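Metallo-beta-lactamase (Serratia marcescens, PDB 6K4X) hydrolyses the beta-lactam ring of antibiotics with a pair of zinc ions, as a subclass B3 metallo-beta-lactamase. Local coordinates at residues A[128-132]-A[143-147]; A[69-73]-A[172-176]; A[34-38]-A[60-64]; A[48-52]-A[83-87]; A[220-224]-A[235-239]. All blocks are in the same frame, centred on the assembly; numbering follows the deposited sequence. Where two conformers were deposited one is given.

Contact 1 of 5, residues A[128-132]-A[143-147]; sequences AVADG and KAHAT
Two hydrogen bonds join the turn at Asp131 and Gly132 to the strand segment 143-147, one through a side chain and one through the backbone. The carboxylate oxygen OD1 of Asp131 accepts the amide of Ala146, with N to OD1 at 2.8 Å and an N-H...O angle of 162°; the donor comes from above the carboxylate plane, 42° out of it. With CG anti to the backbone N (chi1 -173°), the Asp131 carboxylate swings over to the strand although its CB does not head there. One residue on, Gly132 N donates to Ala144 O at 2.7 Å, in a more bent bond. A water adds a bridge beside the first bond, donating to Asp131 OD1 and also to Ala146 O, so that OD1 accepts two hydrogens.

The fold here is the alpha-beta/beta-alpha sandwich of the metallo-beta-lactamases, and the turn carries the chain from edge strand 126-129 of one sheet to strand 134-137, the hairpin partner of 140-146 in the other. Gly132 has a positive phi, a conformation that glycine adopts readily.

Apolar contacts are few. The methyl of Ala144 meets CG2 of Val129 at 3.9 Å, on a face that Trp157 of strand 155-163 also covers. The CB of Ala146 lies 3.9 Å from CB of Asp131.

Contact 2 of 5, residues A[69-73]-A[172-176]; sequences LSTHS and FADSL. With ZN (zinc ion), chain B; D0U (4-azanyl-2-sulfanyl-benzoic acid), chain E.
His72 binds a zinc ion through NE2 at 2.0 Å and uses the other ring nitrogen to reach Asp174. The same zinc takes the sulfur S1 of the sulfanyl group of the inhibitor 4-amino-2-sulfanylbenzoic acid at 2.3 Å, and His74 and His150 complete its ligands. On the inhibitor's carboxylate, Ser175 OG donates a hydrogen bond to O2 over 2.7 Å; Thr177 also hydrogen-bonds the inhibitor. Ser175 OG lies near the plane of the His72 ring at its edge, 3.4 Å from CE1.

Behind this first shell, His72 ND1 donates to Asp174 OD1 at 2.7 Å, with an N-H...O angle of 160°. The bond uses the syn lone pair of OD1 and lies close to the imidazole plane, while the ring and carboxylate planes stand 40° apart. Together with the zinc bond at NE2 it holds the rotation of the ring, and it places the proton on ND1, leaving NE2 to the metal; the carboxylate probably makes the imidazole a stronger donor to zinc. His72 opens the HxHxDH motif of the superfamily, on the loop that follows strand 65-69, and Asp174 sits just past the end of strand 166-173 in the other sheet.

Further out, Thr71 CB packs on Asp174 OD1, and Thr71 CG2 approaches Phe172 CD1 at 3.5 Å, the two side chains crossing at about a right angle. Thr71 OG1 is hydrogen-bonded to Asp41, and the backbone N of Asp174 to Thr156 OG1.

Contact 3 of 5, residues A[34-38]-A[60-64]; sequences PQGHI and FKLSD
The start of strand 37-40 and the turn leading into strand 65-69 meet here, at the beginning of two neighbouring parallel strands joined through helix 47-57 in a beta-alpha-beta crossover. Asp64, at the end of the short 3-10 turn 62-64, accepts the amide of His37 on its carbonyl oxygen, with N to O at 2.9 Å. Its carbonyl also presses on Gly36, whose CA is 3.3 Å from Asp64 O.

The His37 imidazole fills the angle between Phe60 and Asp64. Its CE1 and NE2 each lie 3.5 Å from Phe60 CD1, and the two rings meet obliquely, with planes at 61° and centroids 4.6 Å apart. CB of Asp64, from the same segment as Phe60, packs against CD2 and NE2 of His37, both at 3.6 Å. Leu30 of the adjacent strand touches both aromatic side chains, and His19 also meets Phe60.

A water in the plane of the imidazole, at its edge, binds His37 NE2, accepts from Lys61 N and donates to Asp64 OD2. The other ring nitrogen, ND1, is hydrogen-bonded to the backbone N of Ser33. The Ser33 amide can only donate, so ND1 accepts, and polar bonds at both nitrogens hold the ring's rotation against Phe60.

Contact 4 of 5, residues A[48-52]-A[83-87]; sequences AQVVA and AMQKL
Helices 47-57 and 81-88 pass each other with their short segments at a signed crossing angle of -42° and axes 10.2 Å apart at closest approach, Ala48 and Met84 having the nearest CA atoms at 6.2 Å. On the first helix, Ala48 and Ala52, one turn apart, both direct their methyls at the second helix.

Ala48 CB meets Ala83 CB at 3.8 Å, methyl against methyl, and also touches CG of Met84 from 4.1 Å. Met84 contributes more buried surface than any other residue. Its chain bends at both chi2 (-54°) and chi3 (-45°), which curls the thioether back into the groove between Ala48, Val51 and Ala52. There SD lies 3.5 Å from Ala48 O, a carbonyl already engaged by Ala52 N in the helix's own hydrogen bonding, and 4.0 Å from the methyl of Ala52. The CG1 branch of Val51 closes on the sulfur from another side at 4.2 Å, the two side chains crossing at a slant. Farther along, Leu87 brings its CD1 branch to Ala52 CB, at 4.1 Å, so that this alanine is covered by Met84 and Leu87 together.

The side-chain contacts across the segments are apolar, and Val51 extends them to Thr43 in the loop before its helix. This is helix-helix packing on the outer layer of the alpha-beta/beta-alpha sandwich: it joins helix 47-57, which follows strand 37-40, to helix 81-88, which comes after the zinc-binding helix 75-78 that holds Asp76 and His77.

Contact 5 of 5, residues A[220-224]-A[235-239]; sequences DMWTR and AYVDN
The guanidinium of Arg224 is gripped by several oxygens at its edge. NH2 donates to Asp238 OD2 at 2.9 Å, with an N-H...O angle of 150°, as the hydrogen-bonded part of a salt bridge; OD2 uses its anti lone pair, and the carboxylate and guanidinium planes are turned 51° apart. NH1 donates to Ala235 O at 3.0 Å, with this oxygen squarely in the guanidinium plane, while NE is bonded to Asn219 O. Bonds from all three nitrogens hold the flat group's orientation, and Tyr236 O lies over one of its faces. The chain, extended from CG to NE, carries the group to the 235-238 loop, passing close to Ala235 O, which CG approaches to 3.4 Å. The partner aspartate is itself tied down, since Asp238 OD1 caps Gly240 N at the turn into helix 241-260.

Arg224 belongs to the first turn of helix 221-231, and Ala235 to Asp238 to the connection between that helix and the long C-terminal helix 241-260, so the salt bridge reaches from the start of one helix to the lead-in of the next. Asp238 is also joined by backbone hydrogen bonding to Asp209, ahead of strand 210-213.

The remaining packing centres on Tyr236. Met221, its chain bent at chi2 and chi3, brings SD to 3.9 Å from Tyr236 CE1 in an oblique Met-aromatic contact, with the sulfur 4.9 Å from the ring centroid. Arg224 CB touches the same ring at CD1, also from 3.9 Å. Ile14 of strand 12-15 touches both Met221 and Tyr236, and Phe12 packs on the tyrosine as well.

From the N terminus, contact 3 closes first, bringing 34-38 to 60-64 around helix 47-57. Contact 4 crosses it, since 48-52 lies within that loop and pairs with 83-87 beyond it; the two touch where Leu62 packs on Ala52 and Leu87. Contact 2 closes a long loop from 69-73 to 172-176, joining the two sheets at the zinc site, and it crosses contact 4. Contact 1 falls within this long loop, linking the sheets at 128-132 and 143-147, and Thr147 packs on Asp174 and Leu176. Contact 2 also meets contact 3 through Leu69 and Ile38. Contact 5 follows in series, tying helix 221-231 to the approach of helix 241-260.

Contact 1 of 5, residues A[128-132]-A[143-147]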
# COMPACT_ATOMS: atom_id res chain seq x y z
N ALA A 128 10.64 -12.26 0.27
CA ALA A 128 9.76 -12.20 -0.88
C ALA A 128 8.50 -13.04 -0.66
O ALA A 128 8.53 -14.11 -0.07
CB ALA A 128 10.48 -12.71 -2.12
N VAL A 129 7.40 -12.57 -1.26
CA VAL A 129 6.18 -13.33 -1.44
C VAL A 129 5.83 -13.35 -2.93
O VAL A 129 6.17 -12.42 -3.67
CB VAL A 129 5.01 -12.74 -0.65
CG1 VAL A 129 5.27 -12.81 0.83
CG2 VAL A 129 4.66 -11.33 -1.08
N ALA A 130 5.11 -14.40 -3.35
CA ALA A 130 4.69 -14.59 -4.72
C ALA A 130 3.26 -14.11 -4.93
O ALA A 130 2.46 -14.01 -3.99
CB ALA A 130 4.80 -16.05 -5.09
N ASP A 131 2.91 -13.90 -6.19
CA ASP A 131 1.54 -13.63 -6.57
C ASP A 131 0.63 -14.74 -6.03
O ASP A 131 0.92 -15.93 -6.22
CB ASP A 131 1.43 -13.55 -8.09
CG ASP A 131 0.06 -13.10 -8.58
OD1 ASP A 131 -0.59 -12.23 -7.97
OD2 ASP A 131 -0.32 -13.58 -9.66
N GLY A 132 -0.47 -14.34 -5.39
CA GLY A 132 -1.45 -15.27 -4.88
C GLY A 132 -1.14 -15.84 -3.51
O GLY A 132 -1.94 -16.56 -2.94
N LYS A 143 -3.78 -11.93 1.43
CA LYS A 143 -3.30 -12.44 0.16
C LYS A 143 -2.50 -11.35 -0.57
O LYS A 143 -2.89 -10.18 -0.56
CB LYS A 143 -4.47 -12.90 -0.71
CG LYS A 143 -4.09 -13.41 -2.09
CD LYS A 143 -5.21 -14.12 -2.81
CE LYS A 143 -5.69 -15.37 -2.10
NZ LYS A 143 -6.83 -15.97 -2.83
N ALA A 144 -1.39 -11.77 -1.17
CA ALA A 144 -0.56 -10.92 -2.02
C ALA A 144 -1.05 -11.04 -3.46
O ALA A 144 -1.21 -12.14 -3.98
CB ALA A 144 0.87 -11.37 -1.92
N HIS A 145 -1.23 -9.91 -4.13
CA HIS A 145 -1.53 -9.85 -5.56
C HIS A 145 -0.45 -9.02 -6.25
O HIS A 145 -0.27 -7.85 -5.94
CB HIS A 145 -2.89 -9.21 -5.84
CG HIS A 145 -4.00 -9.90 -5.13
ND1 HIS A 145 -4.84 -10.78 -5.76
CD2 HIS A 145 -4.44 -9.77 -3.86
CE1 HIS A 145 -5.74 -11.20 -4.89
NE2 HIS A 145 -5.51 -10.60 -3.72
N ALA A 146 0.28 -9.64 -7.17
CA ALA A 146 1.27 -8.89 -7.93
C ALA A 146 0.57 -7.82 -8.74
O ALA A 146 -0.29 -8.10 -9.58
CB ALA A 146 2.07 -9.81 -8.81
N THR A 147 0.99 -6.57 -8.53
CA THR A 147 0.50 -5.44 -9.30
C THR A 147 1.68 -4.58 -9.73
O THR A 147 1.83 -3.45 -9.27
CB THR A 147 -0.56 -4.62 -8.55
OG1 THR A 147 -0.08 -4.14 -7.29
CG2 THR A 147 -1.82 -5.42 -8.32
O HOH W 1 -2.26 -10.19 -9.37

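Contact 2 of 5, residues A[69-73]-A[172-176]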
# COMPACT_ATOMS: atom_id res chain seq x y z
N LEU A 69 3.92 -5.48 5.67
CA LEU A 69 3.71 -5.75 4.26
C LEU A 69 3.99 -4.48 3.48
O LEU A 69 3.46 -3.43 3.83
CB LEU A 69 2.27 -6.20 4.04
CG LEU A 69 1.79 -7.33 4.94
CD1 LEU A 69 0.39 -7.75 4.55
CD2 LEU A 69 2.74 -8.50 4.93
N SER A 70 4.75 -4.58 2.39
CA SER A 70 5.10 -3.43 1.57
C SER A 70 4.28 -3.45 0.28
O SER A 70 4.28 -4.47 -0.44
CB SER A 70 6.57 -3.45 1.26
OG SER A 70 6.93 -2.42 0.35
N THR A 71 3.64 -2.33 -0.05
CA THR A 71 3.05 -2.15 -1.39
C THR A 71 4.18 -1.98 -2.42
O THR A 71 4.39 -2.83 -3.29
CB THR A 71 2.07 -0.98 -1.45
OG1 THR A 71 2.72 0.20 -0.97
CG2 THR A 71 0.79 -1.25 -0.69
N HIS A 72 4.91 -0.86 -2.33
CA HIS A 72 6.06 -0.69 -3.19
C HIS A 72 7.12 0.17 -2.52
O HIS A 72 6.89 0.87 -1.54
CB HIS A 72 5.68 -0.15 -4.58
CG HIS A 72 5.32 1.30 -4.62
ND1 HIS A 72 4.04 1.74 -4.49
CD2 HIS A 72 6.08 2.41 -4.81
CE1 HIS A 72 4.01 3.06 -4.61
NE2 HIS A 72 5.28 3.53 -4.80
N SER A 73 8.32 0.09 -3.11
CA SER A 73 9.57 0.52 -2.50
C SER A 73 9.98 1.92 -2.96
O SER A 73 11.07 2.10 -3.51
CB SER A 73 10.61 -0.51 -2.82
OG SER A 73 10.63 -0.82 -4.21
N PHE A 172 -5.86 -3.20 0.15
CA PHE A 172 -4.87 -2.13 0.26
C PHE A 172 -4.20 -2.03 -1.09
O PHE A 172 -3.41 -2.89 -1.48
CB PHE A 172 -3.90 -2.41 1.41
CG PHE A 172 -3.09 -1.21 1.84
CD1 PHE A 172 -2.18 -0.63 0.99
CD2 PHE A 172 -3.27 -0.66 3.09
CE1 PHE A 172 -1.43 0.47 1.39
CE2 PHE A 172 -2.51 0.42 3.49
CZ PHE A 172 -1.59 0.98 2.65
N ALA A 173 -4.62 -1.03 -1.85
CA ALA A 173 -4.30 -0.94 -3.28
C ALA A 173 -2.95 -0.24 -3.48
O ALA A 173 -2.78 0.92 -3.10
CB ALA A 173 -5.41 -0.23 -4.00
N ASP A 174 -2.01 -0.96 -4.09
CA ASP A 174 -0.77 -0.35 -4.50
C ASP A 174 -1.05 0.71 -5.57
O ASP A 174 -2.10 0.71 -6.23
CB ASP A 174 0.19 -1.39 -5.05
CG ASP A 174 1.61 -0.89 -5.22
OD1 ASP A 174 1.94 0.12 -4.59
OD2 ASP A 174 2.37 -1.58 -5.94
N SER A 175 -0.10 1.63 -5.73
CA SER A 175 -0.10 2.62 -6.81
C SER A 175 0.02 1.95 -8.17
O SER A 175 0.86 1.09 -8.39
CB SER A 175 1.00 3.60 -6.61
OG SER A 175 0.87 4.20 -5.33
N LEU A 176 -0.81 2.43 -9.11
CA LEU A 176 -0.83 1.93 -10.48
C LEU A 176 -0.45 3.04 -11.47
O LEU A 176 -0.90 3.02 -12.63
CB LEU A 176 -2.22 1.41 -10.80
CG LEU A 176 -2.77 0.33 -9.87
CD1 LEU A 176 -4.16 -0.08 -10.32
CD2 LEU A 176 -1.83 -0.86 -9.79
ZN ZN B . 5.76 5.19 -5.83
O2 D0U E . 2.62 6.24 -5.42
C7 D0U E . 2.39 6.93 -6.44
O1 D0U E . 1.37 6.76 -7.16
C3 D0U E . 3.34 7.99 -6.87
C2 D0U E . 2.87 8.87 -7.88
C4 D0U E . 4.64 8.15 -6.34
S1 D0U E . 5.38 7.30 -5.06
C5 D0U E . 5.42 9.19 -6.88
C6 D0U E . 4.97 10.05 -7.88
N1 D0U E . 5.76 11.09 -8.36
C1 D0U E . 3.69 9.90 -8.35

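Contact 3 of 5, residues A[34-38]-A[60-64]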
# COMPACT_ATOMS: atom_id res chain seq x y z
N PRO A 34 -5.96 -10.74 18.55
CA PRO A 34 -5.44 -11.08 19.87
C PRO A 34 -4.12 -11.85 19.85
O PRO A 34 -3.48 -11.96 20.90
CB PRO A 34 -6.56 -11.90 20.52
CG PRO A 34 -7.81 -11.48 19.77
CD PRO A 34 -7.33 -11.24 18.35
N GLN A 35 -3.74 -12.41 18.70
CA GLN A 35 -2.54 -13.22 18.59
C GLN A 35 -1.40 -12.45 17.91
O GLN A 35 -0.31 -13.00 17.77
CB GLN A 35 -2.87 -14.52 17.88
CG GLN A 35 -3.92 -15.29 18.66
CD GLN A 35 -4.26 -16.68 18.17
OE1 GLN A 35 -3.87 -17.09 17.09
NE2 GLN A 35 -5.03 -17.40 18.97
N GLY A 36 -1.63 -11.19 17.56
CA GLY A 36 -0.63 -10.38 16.90
C GLY A 36 -1.18 -9.74 15.64
O GLY A 36 -2.30 -10.06 15.19
N HIS A 37 -0.42 -8.77 15.11
CA HIS A 37 -0.92 -7.84 14.13
C HIS A 37 -0.04 -7.82 12.88
O HIS A 37 1.14 -8.18 12.91
CB HIS A 37 -0.98 -6.42 14.69
CG HIS A 37 -1.43 -6.35 16.11
ND1 HIS A 37 -2.63 -6.91 16.53
CD2 HIS A 37 -0.81 -5.86 17.19
CE1 HIS A 37 -2.72 -6.73 17.83
NE2 HIS A 37 -1.62 -6.10 18.26
N ILE A 38 -0.67 -7.36 11.78
CA ILE A 38 0.02 -7.12 10.52
C ILE A 38 -0.09 -5.63 10.22
O ILE A 38 -1.19 -5.08 10.27
CB ILE A 38 -0.59 -7.98 9.41
CG1 ILE A 38 -0.39 -9.47 9.73
CG2 ILE A 38 -0.01 -7.60 8.05
CD1 ILE A 38 -1.07 -10.42 8.77
N PHE A 60 -2.65 -0.99 20.87
CA PHE A 60 -1.85 -2.15 20.52
C PHE A 60 -0.39 -1.92 20.90
O PHE A 60 0.07 -0.79 20.95
CB PHE A 60 -2.03 -2.48 19.04
CG PHE A 60 -3.46 -2.78 18.69
CD1 PHE A 60 -4.11 -3.88 19.21
CD2 PHE A 60 -4.19 -1.92 17.88
CE1 PHE A 60 -5.44 -4.14 18.91
CE2 PHE A 60 -5.50 -2.19 17.56
CZ PHE A 60 -6.14 -3.28 18.10
N LYS A 61 0.35 -3.03 21.04
CA LYS A 61 1.78 -2.99 21.31
C LYS A 61 2.58 -3.22 20.04
O LYS A 61 2.26 -4.11 19.25
CB LYS A 61 2.15 -4.11 22.28
CG LYS A 61 1.50 -4.02 23.65
CD LYS A 61 1.78 -5.22 24.54
CE LYS A 61 3.25 -5.42 24.83
NZ LYS A 61 3.81 -6.54 24.03
N LEU A 62 3.63 -2.43 19.86
CA LEU A 62 4.48 -2.56 18.69
C LEU A 62 5.08 -3.98 18.63
O LEU A 62 5.22 -4.56 17.56
CB LEU A 62 5.59 -1.51 18.72
CG LEU A 62 5.12 -0.06 18.65
CD1 LEU A 62 6.32 0.87 18.48
CD2 LEU A 62 4.12 0.15 17.54
N SER A 63 5.42 -4.56 19.78
CA SER A 63 6.07 -5.86 19.81
C SER A 63 5.13 -6.97 19.31
O SER A 63 5.60 -8.04 18.98
CB SER A 63 6.58 -6.19 21.19
OG SER A 63 5.53 -6.23 22.11
N ASP A 64 3.84 -6.68 19.25
CA ASP A 64 2.87 -7.65 18.74
C ASP A 64 2.67 -7.56 17.22
O ASP A 64 1.97 -8.38 16.66
CB ASP A 64 1.53 -7.49 19.44
CG ASP A 64 1.53 -8.07 20.84
OD1 ASP A 64 2.37 -8.95 21.12
OD2 ASP A 64 0.71 -7.59 21.64
O HOH W 2 -1.00 -5.61 20.99

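Contact 4 of 5, residues A[48-52]-A[83-87]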
# COMPACT_ATOMS: atom_id res chain seq x y z
N ALA A 48 7.35 7.20 10.37
CA ALA A 48 7.37 6.02 11.23
C ALA A 48 6.98 6.39 12.66
O ALA A 48 6.36 5.59 13.36
CB ALA A 48 8.70 5.33 11.20
N GLN A 49 7.41 7.56 13.14
CA GLN A 49 7.09 7.95 14.53
C GLN A 49 5.59 8.19 14.68
O GLN A 49 5.05 7.98 15.78
CB GLN A 49 7.89 9.20 14.93
CG GLN A 49 9.39 9.02 14.79
CD GLN A 49 9.91 7.76 15.43
OE1 GLN A 49 10.68 6.99 14.83
NE2 GLN A 49 9.50 7.52 16.66
N VAL A 50 4.94 8.67 13.62
CA VAL A 50 3.50 8.84 13.60
C VAL A 50 2.80 7.48 13.62
O VAL A 50 1.89 7.26 14.43
CB VAL A 50 3.09 9.71 12.40
CG1 VAL A 50 1.60 9.74 12.20
CG2 VAL A 50 3.65 11.12 12.50
N VAL A 51 3.22 6.57 12.74
CA VAL A 51 2.61 5.26 12.67
C VAL A 51 2.74 4.54 14.02
O VAL A 51 1.81 3.93 14.50
CB VAL A 51 3.24 4.44 11.54
CG1 VAL A 51 2.74 3.01 11.55
CG2 VAL A 51 3.00 5.07 10.19
N ALA A 52 3.94 4.60 14.63
CA ALA A 52 4.16 3.93 15.90
C ALA A 52 3.22 4.46 16.98
O ALA A 52 2.60 3.67 17.72
CB ALA A 52 5.60 4.05 16.31
N ALA A 83 12.51 1.62 10.29
CA ALA A 83 12.34 2.04 11.66
C ALA A 83 11.26 1.20 12.34
O ALA A 83 11.40 0.78 13.50
CB ALA A 83 12.04 3.51 11.76
N MET A 84 10.14 0.98 11.65
CA MET A 84 9.06 0.15 12.20
C MET A 84 9.54 -1.29 12.40
O MET A 84 9.16 -1.94 13.39
CB MET A 84 7.84 0.19 11.30
CG MET A 84 7.09 1.53 11.27
SD MET A 84 6.60 2.17 12.87
CE MET A 84 5.94 0.68 13.63
N GLN A 85 10.36 -1.82 11.50
CA GLN A 85 10.89 -3.18 11.62
C GLN A 85 11.71 -3.28 12.91
O GLN A 85 11.58 -4.22 13.67
CB GLN A 85 11.72 -3.52 10.38
CG GLN A 85 12.11 -4.99 10.28
CD GLN A 85 13.17 -5.39 11.28
OE1 GLN A 85 14.15 -4.67 11.51
NE2 GLN A 85 13.00 -6.55 11.88
N LYS A 86 12.55 -2.28 13.18
CA LYS A 86 13.38 -2.26 14.39
C LYS A 86 12.51 -2.20 15.64
O LYS A 86 12.79 -2.86 16.64
CB LYS A 86 14.31 -1.05 14.38
CG LYS A 86 15.49 -1.14 13.43
CD LYS A 86 16.37 0.08 13.45
CE LYS A 86 15.81 1.23 12.65
NZ LYS A 86 15.63 2.47 13.46
N LEU A 87 11.47 -1.36 15.61
CA LEU A 87 10.63 -1.15 16.80
C LEU A 87 9.81 -2.41 17.10
O LEU A 87 9.45 -2.63 18.26
CB LEU A 87 9.69 0.04 16.60
CG LEU A 87 10.33 1.43 16.64
CD1 LEU A 87 9.33 2.47 16.19
CD2 LEU A 87 10.87 1.75 18.02

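Contact 5 of 5, residues A[220-224]-A[235-239]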
# COMPACT_ATOMS: atom_id res chain seq x y z
N ASP A 220 -10.54 8.75 -2.16
CA ASP A 220 -11.31 9.77 -1.45
C ASP A 220 -11.43 9.45 0.05
O ASP A 220 -12.47 9.71 0.65
CB ASP A 220 -12.67 9.98 -2.10
CG ASP A 220 -12.57 10.34 -3.57
OD1 ASP A 220 -11.62 11.00 -3.96
OD2 ASP A 220 -13.51 9.96 -4.32
N MET A 221 -10.35 9.02 0.68
CA MET A 221 -10.41 8.62 2.10
C MET A 221 -10.98 9.73 2.98
O MET A 221 -11.74 9.43 3.90
CB MET A 221 -9.02 8.26 2.59
CG MET A 221 -8.93 7.93 4.06
SD MET A 221 -9.82 6.42 4.53
CE MET A 221 -8.68 5.20 3.88
N TRP A 222 -10.56 10.96 2.77
CA TRP A 222 -10.89 12.01 3.72
C TRP A 222 -12.34 12.46 3.54
O TRP A 222 -13.03 12.73 4.52
CB TRP A 222 -9.88 13.15 3.64
CG TRP A 222 -8.50 12.58 3.73
CD1 TRP A 222 -7.52 12.66 2.79
CD2 TRP A 222 -7.99 11.73 4.78
NE1 TRP A 222 -6.43 11.93 3.18
CE2 TRP A 222 -6.70 11.34 4.38
CE3 TRP A 222 -8.51 11.26 5.99
CZ2 TRP A 222 -5.91 10.51 5.19
CZ3 TRP A 222 -7.73 10.42 6.77
CH2 TRP A 222 -6.45 10.06 6.37
N THR A 223 -12.82 12.52 2.31
CA THR A 223 -14.25 12.71 2.08
C THR A 223 -15.06 11.57 2.72
O THR A 223 -16.12 11.82 3.34
CB THR A 223 -14.56 12.81 0.58
OG1 THR A 223 -13.84 13.94 0.08
CG2 THR A 223 -16.03 12.96 0.30
N ARG A 224 -14.61 10.33 2.55
CA ARG A 224 -15.31 9.19 3.13
C ARG A 224 -15.32 9.28 4.66
O ARG A 224 -16.32 8.96 5.30
CB ARG A 224 -14.69 7.87 2.67
CG ARG A 224 -14.92 7.58 1.20
CD ARG A 224 -14.23 6.28 0.80
NE ARG A 224 -14.33 5.99 -0.61
CZ ARG A 224 -15.40 5.52 -1.21
NH1 ARG A 224 -16.49 5.26 -0.50
NH2 ARG A 224 -15.37 5.26 -2.51
N ALA A 235 -19.57 4.37 4.94
CA ALA A 235 -19.00 5.41 4.05
C ALA A 235 -17.72 4.93 3.36
O ALA A 235 -17.36 5.51 2.31
CB ALA A 235 -18.74 6.66 4.82
N TYR A 236 -17.01 3.95 3.95
CA TYR A 236 -15.77 3.44 3.36
C TYR A 236 -16.04 2.37 2.31
O TYR A 236 -15.11 2.03 1.56
CB TYR A 236 -14.80 2.91 4.41
CG TYR A 236 -14.44 3.92 5.45
CD1 TYR A 236 -13.66 5.02 5.14
CD2 TYR A 236 -14.88 3.78 6.75
CE1 TYR A 236 -13.34 5.96 6.09
CE2 TYR A 236 -14.59 4.73 7.70
CZ TYR A 236 -13.81 5.81 7.38
OH TYR A 236 -13.50 6.74 8.33
N VAL A 237 -17.26 1.85 2.28
CA VAL A 237 -17.64 0.76 1.47
C VAL A 237 -18.06 1.29 0.11
O VAL A 237 -18.92 2.17 0.01
CB VAL A 237 -18.77 -0.05 2.12
CG1 VAL A 237 -19.32 -1.11 1.18
CG2 VAL A 237 -18.32 -0.67 3.43
N ASP A 238 -17.50 0.70 -0.93
CA ASP A 238 -17.83 1.04 -2.30
C ASP A 238 -17.21 -0.03 -3.18
O ASP A 238 -15.98 -0.04 -3.37
CB ASP A 238 -17.31 2.43 -2.67
CG ASP A 238 -17.45 2.80 -4.14
OD1 ASP A 238 -17.97 1.98 -4.93
OD2 ASP A 238 -17.01 3.93 -4.47
N ASN A 239 -18.02 -0.99 -3.64
CA ASN A 239 -17.49 -2.17 -4.27
C ASN A 239 -17.07 -1.91 -5.71
O ASN A 239 -16.55 -2.80 -6.35
CB ASN A 239 -18.45 -3.36 -4.18
CG ASN A 239 -19.74 -3.15 -4.93
OD1 ASN A 239 -19.85 -2.26 -5.76
ND2 ASN A 239 -20.74 -3.95 -4.60